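Long-range contacts in Alr4995 protein (Nostoc sp., PDB 6LRF), which is a bifunctional arginine dihydrolase and ornithine cyclodeaminase, probably turning arginine into ornithine and ornithine into proline with release of ammonia: residues B[526-531]-B[559-564]; B[533-538]-B[577-582]; B[563-568]-B[603-608]. All blocks are in the same frame, centred on the assembly; numbering follows the deposited sequence.

How the contacts relate
All three contacts lie in the C-terminal Rossmann-type domain, whose core is a six-stranded parallel sheet. Contact 1 sits between the others: its centre is about 9 Å from that of contact 2 and about 7 Å from that of contact 3, while the centres of contacts 2 and 3 are about 15 Å apart. Helix 524-536, which directly follows strand 519-523, serves contacts 1 and 2; helix 554-567 serves contacts 1 and 3, which share Thr563 and Ile564. Along the chain the segments run 526-531, 533-538, 559-564 overlapping 563-568, then 577-582 and 603-608. Thus two helices from the connection between strands 519-523 and 594-597 pack together, with its loop 577-582 and with loop 603-608 beyond it.

Contact 1 (B[526-531]-B[559-564]); sequences IAVHDI and KVINTI
Val528 and Ile531 of helix 524-536 meet Val560, Ile561 and Ile564 of helix 554-567 in a helix-helix packing of the Rossmann-type domain. The short axes pass 9.9 Å apart at 103°, nearly perpendicular; 225 Å² of surface is buried, and the residues that bury it are all valine or isoleucine. Val528 and Ile561 approach at about a right angle. Both methyls of Val528 straddle CG1 of Ile561, its CG1 and CG2 each lying 3.8 Å from that Ile561 CG1 atom, so the isoleucine enters the fork of the valine. The CG1 branch of Ile561 stands anti to its own carbonyl carbon (chi1 -70°), which carries the end of the chain nearer to the other helix than the direction of CB would suggest. Ile531 and Val560 instead cross obliquely, and the closest approach of the contact is here, Ile531 CG2 to Val560 CG1 at 3.6 Å. That same valine methyl also faces Val528 CG1 at 4.2 Å, and thus sits between two side chains one helical turn apart. A looser end-to-end touch joins the CD1 atoms of Ile531 and Ile564. Ile570 of helix 570-575 touches both of these isoleucines, and Leu606 packs on Val528, so neighbouring parts of the domain extend the apolar core. Behind the interface, Lys559 O of helix 554-567 accepts two bonds from opposite faces of its carbonyl plane, one from Thr563 N and one from Thr563 OG1, whose oxygen stands 2.8 Å from Lys559 O.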
loop_
_atom_site.group_PDB
_atom_site.type_symbol
_atom_site.label_atom_id
_atom_site.label_comp_id
_atom_site.label_asym_id
_atom_site.label_seq_id
_atom_site.Cartn_x
_atom_site.Cartn_y
_atom_site.Cartn_z
ATOM N N ILE B 526 -5.388 7.621 22.581
ATOM C CA ILE B 526 -6.536 6.716 22.608
ATOM C C ILE B 526 -7.529 7.110 23.712
ATOM O O ILE B 526 -8.731 7.035 23.523
ATOM C CB ILE B 526 -6.139 5.240 22.796
ATOM C CG1 ILE B 526 -7.414 4.396 22.933
ATOM C CG2 ILE B 526 -5.274 5.047 24.040
ATOM C CD1 ILE B 526 -7.423 3.187 22.080
ATOM N N ALA B 527 -7.019 7.560 24.848
ATOM C CA ALA B 527 -7.876 8.009 25.932
ATOM C C ALA B 527 -8.633 9.274 25.549
ATOM O O ALA B 527 -9.827 9.370 25.808
ATOM C CB ALA B 527 -7.063 8.248 27.199
ATOM N N VAL B 528 -7.961 10.250 24.938
ATOM C CA VAL B 528 -8.684 11.465 24.564
ATOM C C VAL B 528 -9.751 11.170 23.500
ATOM O O VAL B 528 -10.864 11.667 23.594
ATOM C CB VAL B 528 -7.764 12.586 24.032
ATOM C CG1 VAL B 528 -8.598 13.812 23.659
ATOM C CG2 VAL B 528 -6.716 12.980 25.075
ATOM N N HIS B 529 -9.414 10.372 22.488
ATOM C CA HIS B 529 -10.364 10.057 21.425
ATOM C C HIS B 529 -11.552 9.253 21.937
ATOM O O HIS B 529 -12.682 9.478 21.512
ATOM C CB HIS B 529 -9.670 9.289 20.292
ATOM C CG HIS B 529 -8.826 10.155 19.419
ATOM N ND1 HIS B 529 -9.295 10.706 18.247
ATOM C CD2 HIS B 529 -7.556 10.601 19.564
ATOM C CE1 HIS B 529 -8.340 11.433 17.694
ATOM N NE2 HIS B 529 -7.276 11.391 18.478
ATOM N N ASP B 530 -11.293 8.303 22.830
ATOM C CA ASP B 530 -12.361 7.498 23.407
ATOM C C ASP B 530 -13.307 8.390 24.204
ATOM O O ASP B 530 -14.532 8.292 24.084
ATOM C CB ASP B 530 -11.795 6.407 24.306
ATOM C CG ASP B 530 -12.877 5.689 25.116
ATOM O OD1 ASP B 530 -13.699 4.949 24.513
ATOM O OD2 ASP B 530 -12.877 5.834 26.357
ATOM N N ILE B 531 -12.731 9.275 25.011
ATOM C CA ILE B 531 -13.554 10.145 25.825
ATOM C C ILE B 531 -14.301 11.128 24.918
ATOM O O ILE B 531 -15.487 11.329 25.095
ATOM C CB ILE B 531 -12.717 10.857 26.876
ATOM C CG1 ILE B 531 -12.179 9.810 27.860
ATOM C CG2 ILE B 531 -13.554 11.898 27.606
ATOM C CD1 ILE B 531 -11.211 10.336 28.908
ATOM N N LYS B 559 -11.447 20.753 24.203
ATOM C CA LYS B 559 -12.431 20.833 25.285
ATOM C C LYS B 559 -12.350 19.625 26.186
ATOM O O LYS B 559 -12.409 19.740 27.409
ATOM C CB LYS B 559 -13.861 20.950 24.743
ATOM C CG LYS B 559 -14.920 20.678 25.798
ATOM C CD LYS B 559 -16.308 21.146 25.361
ATOM C CE LYS B 559 -17.272 21.166 26.545
ATOM N NZ LYS B 559 -18.481 22.001 26.269
ATOM N N VAL B 560 -12.234 18.448 25.582
ATOM C CA VAL B 560 -12.172 17.231 26.365
ATOM C C VAL B 560 -10.913 17.217 27.225
ATOM O O VAL B 560 -10.956 16.848 28.399
ATOM C CB VAL B 560 -12.208 15.973 25.462
ATOM C CG1 VAL B 560 -11.782 14.725 26.244
ATOM C CG2 VAL B 560 -13.602 15.799 24.852
ATOM N N ILE B 561 -9.791 17.627 26.640
ATOM C CA ILE B 561 -8.527 17.606 27.366
ATOM C C ILE B 561 -8.601 18.570 28.539
ATOM O O ILE B 561 -8.280 18.207 29.675
ATOM C CB ILE B 561 -7.348 17.952 26.451
ATOM C CG1 ILE B 561 -7.129 16.784 25.465
ATOM C CG2 ILE B 561 -6.088 18.229 27.285
ATOM C CD1 ILE B 561 -6.085 17.058 24.382
ATOM N N ASN B 562 -9.053 19.790 28.268
ATOM C CA ASN B 562 -9.232 20.782 29.324
ATOM C C ASN B 562 -10.187 20.333 30.443
ATOM O O ASN B 562 -9.949 20.576 31.622
ATOM C CB ASN B 562 -9.746 22.094 28.728
ATOM C CG ASN B 562 -9.566 23.241 29.673
ATOM O OD1 ASN B 562 -8.435 23.555 30.048
ATOM N ND2 ASN B 562 -10.672 23.875 30.084
ATOM N N THR B 563 -11.273 19.673 30.071
ATOM C CA THR B 563 -12.250 19.218 31.058
ATOM C C THR B 563 -11.664 18.144 31.980
ATOM O O THR B 563 -11.861 18.179 33.201
ATOM C CB THR B 563 -13.521 18.696 30.347
ATOM O OG1 THR B 563 -14.102 19.766 29.596
ATOM C CG2 THR B 563 -14.539 18.179 31.342
ATOM N N ILE B 564 -10.943 17.182 31.412
ATOM C CA ILE B 564 -10.327 16.147 32.243
ATOM C C ILE B 564 -9.249 16.765 33.149
ATOM O O ILE B 564 -9.161 16.423 34.323
ATOM C CB ILE B 564 -9.718 14.996 31.393
ATOM C CG1 ILE B 564 -10.775 14.404 30.445
ATOM C CG2 ILE B 564 -9.185 13.881 32.295
ATOM C CD1 ILE B 564 -12.054 13.937 31.152
#

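Contact 2 (B[533-538]-B[577-582]); sequences QNMMGT and GIIRSG
The carboxamide of Asn534 lies flat beneath the backbone of Ser581, where the last turn of helix 524-536 meets the loop that leads into helix 583-589 of the Rossmann-type domain. Over one face of the amide stands the Ser581 carbonyl, its O almost directly above Asn534 CG at 3.1 Å. Ser581 OG donates a hydrogen bond to Asn534 OD1 at 2.8 Å, with a C=O...donor angle of 120° and the hydroxyl tilted 26° from the carbonyl plane. The amide nitrogen is held from within its own helix, since Asn534 ND2 donates to Asp530 O; with both polar atoms engaged, the rotation of the amide is well defined. The serine torsion explains its reach: OG is set between the backbone N and the carbonyl carbon (chi1 57°), facing the asparagine. In the loop itself, the guanidinium of Arg580 has Gly577 CA offset over one face, 4.0 Å above its plane; Gly577 closes helix 570-575 with a Schellman motif.

Met535, a selenomethionine, packs on the start of the loop: its CG rests against a carbonyl, 3.7 Å from Ile578 O, and the only apolar side-chain pair, Met535 SE to Ile579 CG1, is loose at 4.5 Å. Gly582 occupies the N-cap position of helix 583-589, and the Asp530 carboxylate receives the backbone N-H groups of Val583 and Met584 just beyond it. A side chain on Gly582 would point toward helix 524-536 and collide with the amide, for Asn534 ND2 is already 3.4 Å from Gly582 CA.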
loop_
_atom_site.group_PDB
_atom_site.type_symbol
_atom_site.label_atom_id
_atom_site.label_comp_id
_atom_site.label_asym_id
_atom_site.label_seq_id
_atom_site.Cartn_x
_atom_site.Cartn_y
_atom_site.Cartn_z
ATOM N N GLN B 533 -15.288 10.711 21.774
ATOM C CA GLN B 533 -16.338 10.011 21.043
ATOM C C GLN B 533 -17.543 9.774 21.935
ATOM O O GLN B 533 -18.685 9.835 21.478
ATOM C CB GLN B 533 -15.829 8.683 20.483
ATOM C CG GLN B 533 -16.930 7.615 20.264
ATOM C CD GLN B 533 -16.370 6.219 19.922
ATOM O OE1 GLN B 533 -15.976 5.970 18.787
ATOM N NE2 GLN B 533 -16.345 5.308 20.903
ATOM N N ASN B 534 -17.290 9.521 23.212
ATOM C CA ASN B 534 -18.364 9.167 24.124
ATOM C C ASN B 534 -19.056 10.379 24.738
ATOM O O ASN B 534 -20.243 10.329 25.022
ATOM C CB ASN B 534 -17.831 8.234 25.217
ATOM C CG ASN B 534 -17.710 6.802 24.731
ATOM O OD1 ASN B 534 -18.679 6.051 24.770
ATOM N ND2 ASN B 534 -16.533 6.433 24.223
HETATM N N MSE B 535 -18.320 11.466 24.931
HETATM C CA MSE B 535 -18.898 12.689 25.468
HETATM C C MSE B 535 -19.567 13.528 24.384
HETATM O O MSE B 535 -20.639 14.086 24.604
HETATM C CB MSE B 535 -17.838 13.547 26.151
HETATM C CG MSE B 535 -17.366 13.081 27.513
HETATM SE SE MSE B 535 -16.074 14.383 28.217
HETATM C CE MSE B 535 -17.259 15.930 28.273
HETATM N N MSE B 536 -18.919 13.629 23.226
HETATM C CA MSE B 536 -19.326 14.578 22.197
HETATM C C MSE B 536 -19.848 13.921 20.926
HETATM O O MSE B 536 -20.347 14.619 20.052
HETATM C CB MSE B 536 -18.162 15.498 21.790
HETATM C CG MSE B 536 -17.233 15.968 22.893
HETATM SE SE MSE B 536 -18.048 17.412 23.887
HETATM C CE MSE B 536 -18.112 18.768 22.520
ATOM N N GLY B 537 -19.706 12.604 20.797
ATOM C CA GLY B 537 -20.045 11.930 19.547
ATOM C C GLY B 537 -19.118 12.256 18.379
ATOM O O GLY B 537 -19.487 12.092 17.213
ATOM N N THR B 538 -17.911 12.733 18.683
ATOM C CA THR B 538 -16.912 13.041 17.652
ATOM C C THR B 538 -15.530 12.509 18.003
ATOM O O THR B 538 -15.250 12.149 19.141
ATOM C CB THR B 538 -16.772 14.572 17.400
ATOM O OG1 THR B 538 -16.483 15.254 18.633
ATOM C CG2 THR B 538 -18.041 15.153 16.759
ATOM N N GLY B 577 -19.740 11.880 36.865
ATOM C CA GLY B 577 -20.760 11.610 35.868
ATOM C C GLY B 577 -20.634 12.308 34.519
ATOM O O GLY B 577 -21.579 12.279 33.734
ATOM N N ILE B 578 -19.499 12.938 34.218
ATOM C CA ILE B 578 -19.371 13.593 32.908
ATOM C C ILE B 578 -18.897 12.591 31.837
ATOM O O ILE B 578 -19.222 12.732 30.661
ATOM C CB ILE B 578 -18.417 14.816 32.936
ATOM C CG1 ILE B 578 -16.962 14.367 32.994
ATOM C CG2 ILE B 578 -18.756 15.762 34.096
ATOM C CD1 ILE B 578 -16.001 15.497 33.047
ATOM N N ILE B 579 -18.134 11.583 32.251
ATOM C CA ILE B 579 -17.835 10.443 31.392
ATOM C C ILE B 579 -18.749 9.279 31.776
ATOM O O ILE B 579 -18.689 8.802 32.911
ATOM C CB ILE B 579 -16.375 9.980 31.522
ATOM C CG1 ILE B 579 -15.396 11.107 31.167
ATOM C CG2 ILE B 579 -16.147 8.743 30.655
ATOM C CD1 ILE B 579 -13.954 10.725 31.465
ATOM N N ARG B 580 -19.570 8.810 30.837
ATOM C CA ARG B 580 -20.604 7.827 31.159
ATOM C C ARG B 580 -20.504 6.534 30.359
ATOM O O ARG B 580 -21.225 5.581 30.619
ATOM C CB ARG B 580 -21.990 8.442 30.946
ATOM C CG ARG B 580 -22.304 9.538 31.934
ATOM C CD ARG B 580 -23.718 10.051 31.780
ATOM N NE ARG B 580 -24.018 11.007 32.838
ATOM C CZ ARG B 580 -24.475 10.667 34.040
ATOM N NH1 ARG B 580 -24.698 9.391 34.331
ATOM N NH2 ARG B 580 -24.716 11.603 34.950
ATOM N N SER B 581 -19.612 6.497 29.379
ATOM C CA SER B 581 -19.467 5.300 28.571
ATOM C C SER B 581 -18.114 5.270 27.877
ATOM O O SER B 581 -17.435 6.303 27.786
ATOM C CB SER B 581 -20.585 5.225 27.531
ATOM O OG SER B 581 -20.589 6.389 26.723
ATOM N N GLY B 582 -17.725 4.086 27.397
ATOM C CA GLY B 582 -16.558 3.966 26.546
ATOM C C GLY B 582 -15.443 3.173 27.185
ATOM O O GLY B 582 -15.589 2.657 28.302
#

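Contact 3 (B[563-568]-B[603-608]); sequences TIRRHG and DGPLPD
Arg565, close to the C-terminal end of helix 554-567, reaches along the loop 603-608 that follows edge strand 594-597 of the Rossmann-type parallel sheet. Beyond CB, its CG touches both Pro605 O and the Pro607 ring, lying 4.0 Å from Pro607 CD. CD comes next, 3.6 Å from Pro605 O. The chain then bends (chi3 61°), bringing the edge of the guanidinium round to that same oxygen. NE turns to another partner, the backbone O of Gly374. At the tip Arg565 NH1 donates to Pro605 O, 2.8 Å away with an N-H...O angle of 149°; the oxygen is only 2° out of the guanidinium plane and so is met edge-on. An alanine here would remove both bonds and is likely to leave Pro605 O and Gly374 O without this donor and the Pro607 ring less covered. The gripped carbonyl follows a cis Gly604-Pro605 peptide, and Pro605 also packs on Ile614 of the second subunit, so the arginine binds a loop whose Pro605 also lies at a subunit interface.

Alongside, Ile564 turns a different side to this loop: its CB meets Leu606 CD2 at 3.8 Å, while its CG2 methyl touches Pro607 CD, the two side chains crossing at about a right angle. Where the helix ends, Gly568 takes a positive phi and its carbonyl lies side-on to the same ring, Gly568 O standing 3.2 Å from Pro607 CG.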
loop_
_atom_site.group_PDB
_atom_site.type_symbol
_atom_site.label_atom_id
_atom_site.label_comp_id
_atom_site.label_asym_id
_atom_site.label_seq_id
_atom_site.Cartn_x
_atom_site.Cartn_y
_atom_site.Cartn_z
ATOM N N THR B 563 -11.273 19.673 30.071
ATOM C CA THR B 563 -12.250 19.218 31.058
ATOM C C THR B 563 -11.664 18.144 31.980
ATOM O O THR B 563 -11.861 18.179 33.201
ATOM C CB THR B 563 -13.521 18.696 30.347
ATOM O OG1 THR B 563 -14.102 19.766 29.596
ATOM C CG2 THR B 563 -14.539 18.179 31.342
ATOM N N ILE B 564 -10.943 17.182 31.412
ATOM C CA ILE B 564 -10.327 16.147 32.243
ATOM C C ILE B 564 -9.249 16.765 33.149
ATOM O O ILE B 564 -9.161 16.423 34.323
ATOM C CB ILE B 564 -9.718 14.996 31.393
ATOM C CG1 ILE B 564 -10.775 14.404 30.445
ATOM C CG2 ILE B 564 -9.185 13.881 32.295
ATOM C CD1 ILE B 564 -12.054 13.937 31.152
ATOM N N ARG B 565 -8.450 17.693 32.615
ATOM C CA ARG B 565 -7.456 18.374 33.436
ATOM C C ARG B 565 -8.164 19.119 34.586
ATOM O O ARG B 565 -7.672 19.124 35.716
ATOM C CB ARG B 565 -6.588 19.322 32.595
ATOM C CG ARG B 565 -5.655 18.598 31.591
ATOM C CD ARG B 565 -4.770 19.586 30.823
ATOM N NE ARG B 565 -3.897 20.329 31.735
ATOM C CZ ARG B 565 -2.699 19.906 32.133
ATOM N NH1 ARG B 565 -2.210 18.756 31.673
ATOM N NH2 ARG B 565 -1.988 20.633 32.987
ATOM N N ARG B 566 -9.338 19.690 34.321
ATOM C CA ARG B 566 -10.060 20.390 35.379
ATOM C C ARG B 566 -10.490 19.452 36.498
ATOM O O ARG B 566 -10.316 19.766 37.669
ATOM C CB ARG B 566 -11.286 21.117 34.841
ATOM C CG ARG B 566 -11.980 21.927 35.943
ATOM C CD ARG B 566 -13.025 22.864 35.395
ATOM N NE ARG B 566 -14.124 22.122 34.783
ATOM C CZ ARG B 566 -14.410 22.155 33.483
ATOM N NH1 ARG B 566 -13.678 22.905 32.660
ATOM N NH2 ARG B 566 -15.429 21.441 33.003
ATOM N N HIS B 567 -11.043 18.300 36.140
ATOM C CA HIS B 567 -11.469 17.309 37.134
ATOM C C HIS B 567 -10.277 16.621 37.800
ATOM O O HIS B 567 -10.389 16.149 38.932
ATOM C CB HIS B 567 -12.381 16.269 36.488
ATOM C CG HIS B 567 -13.763 16.773 36.235
ATOM N ND1 HIS B 567 -14.838 16.424 37.025
ATOM C CD2 HIS B 567 -14.243 17.623 35.296
ATOM C CE1 HIS B 567 -15.924 17.024 36.573
ATOM N NE2 HIS B 567 -15.591 17.759 35.527
ATOM N N GLY B 568 -9.154 16.547 37.081
ATOM C CA GLY B 568 -7.886 16.128 37.666
ATOM C C GLY B 568 -7.480 14.701 37.348
ATOM O O GLY B 568 -6.338 14.325 37.558
ATOM N N ASP B 603 -0.960 16.025 23.150
ATOM C CA ASP B 603 -1.676 17.261 23.475
ATOM C C ASP B 603 -2.172 17.219 24.929
ATOM O O ASP B 603 -2.736 16.219 25.374
ATOM C CB ASP B 603 -2.859 17.483 22.522
ATOM C CG ASP B 603 -2.434 17.551 21.053
ATOM O OD1 ASP B 603 -1.698 18.504 20.681
ATOM O OD2 ASP B 603 -2.849 16.658 20.267
ATOM N N GLY B 604 -1.958 18.304 25.664
ATOM C CA GLY B 604 -2.304 18.366 27.075
ATOM C C GLY B 604 -1.067 18.269 27.951
ATOM O O GLY B 604 -0.373 19.274 28.178
ATOM N N PRO B 605 -0.767 17.057 28.438
ATOM C CA PRO B 605 -1.554 15.827 28.254
ATOM C C PRO B 605 -2.688 15.678 29.260
ATOM O O PRO B 605 -2.963 16.603 30.034
ATOM C CB PRO B 605 -0.517 14.723 28.468
ATOM C CG PRO B 605 0.399 15.307 29.520
ATOM C CD PRO B 605 0.462 16.812 29.221
ATOM N N LEU B 606 -3.348 14.524 29.246
ATOM C CA LEU B 606 -4.235 14.176 30.341
ATOM C C LEU B 606 -3.384 14.064 31.596
ATOM O O LEU B 606 -2.176 13.804 31.518
ATOM C CB LEU B 606 -4.985 12.871 30.060
ATOM C CG LEU B 606 -5.834 12.948 28.787
ATOM C CD1 LEU B 606 -6.404 11.588 28.451
ATOM C CD2 LEU B 606 -6.962 13.999 28.920
ATOM N N PRO B 607 -3.994 14.299 32.764
ATOM C CA PRO B 607 -3.223 14.163 34.003
ATOM C C PRO B 607 -2.838 12.715 34.263
ATOM O O PRO B 607 -1.882 12.456 34.987
ATOM C CB PRO B 607 -4.179 14.690 35.084
ATOM C CG PRO B 607 -5.520 14.695 34.465
ATOM C CD PRO B 607 -5.340 14.844 32.987
ATOM N N ASP B 608 -3.563 11.773 33.674
ATOM C CA ASP B 608 -3.237 10.358 33.865
ATOM C C ASP B 608 -1.988 9.925 33.084
ATOM O O ASP B 608 -1.366 8.919 33.409
ATOM C CB ASP B 608 -4.412 9.476 33.438
ATOM C CG ASP B 608 -5.660 9.690 34.313
ATOM O OD1 ASP B 608 -6.329 10.742 34.179
ATOM O OD2 ASP B 608 -5.961 8.800 35.133
#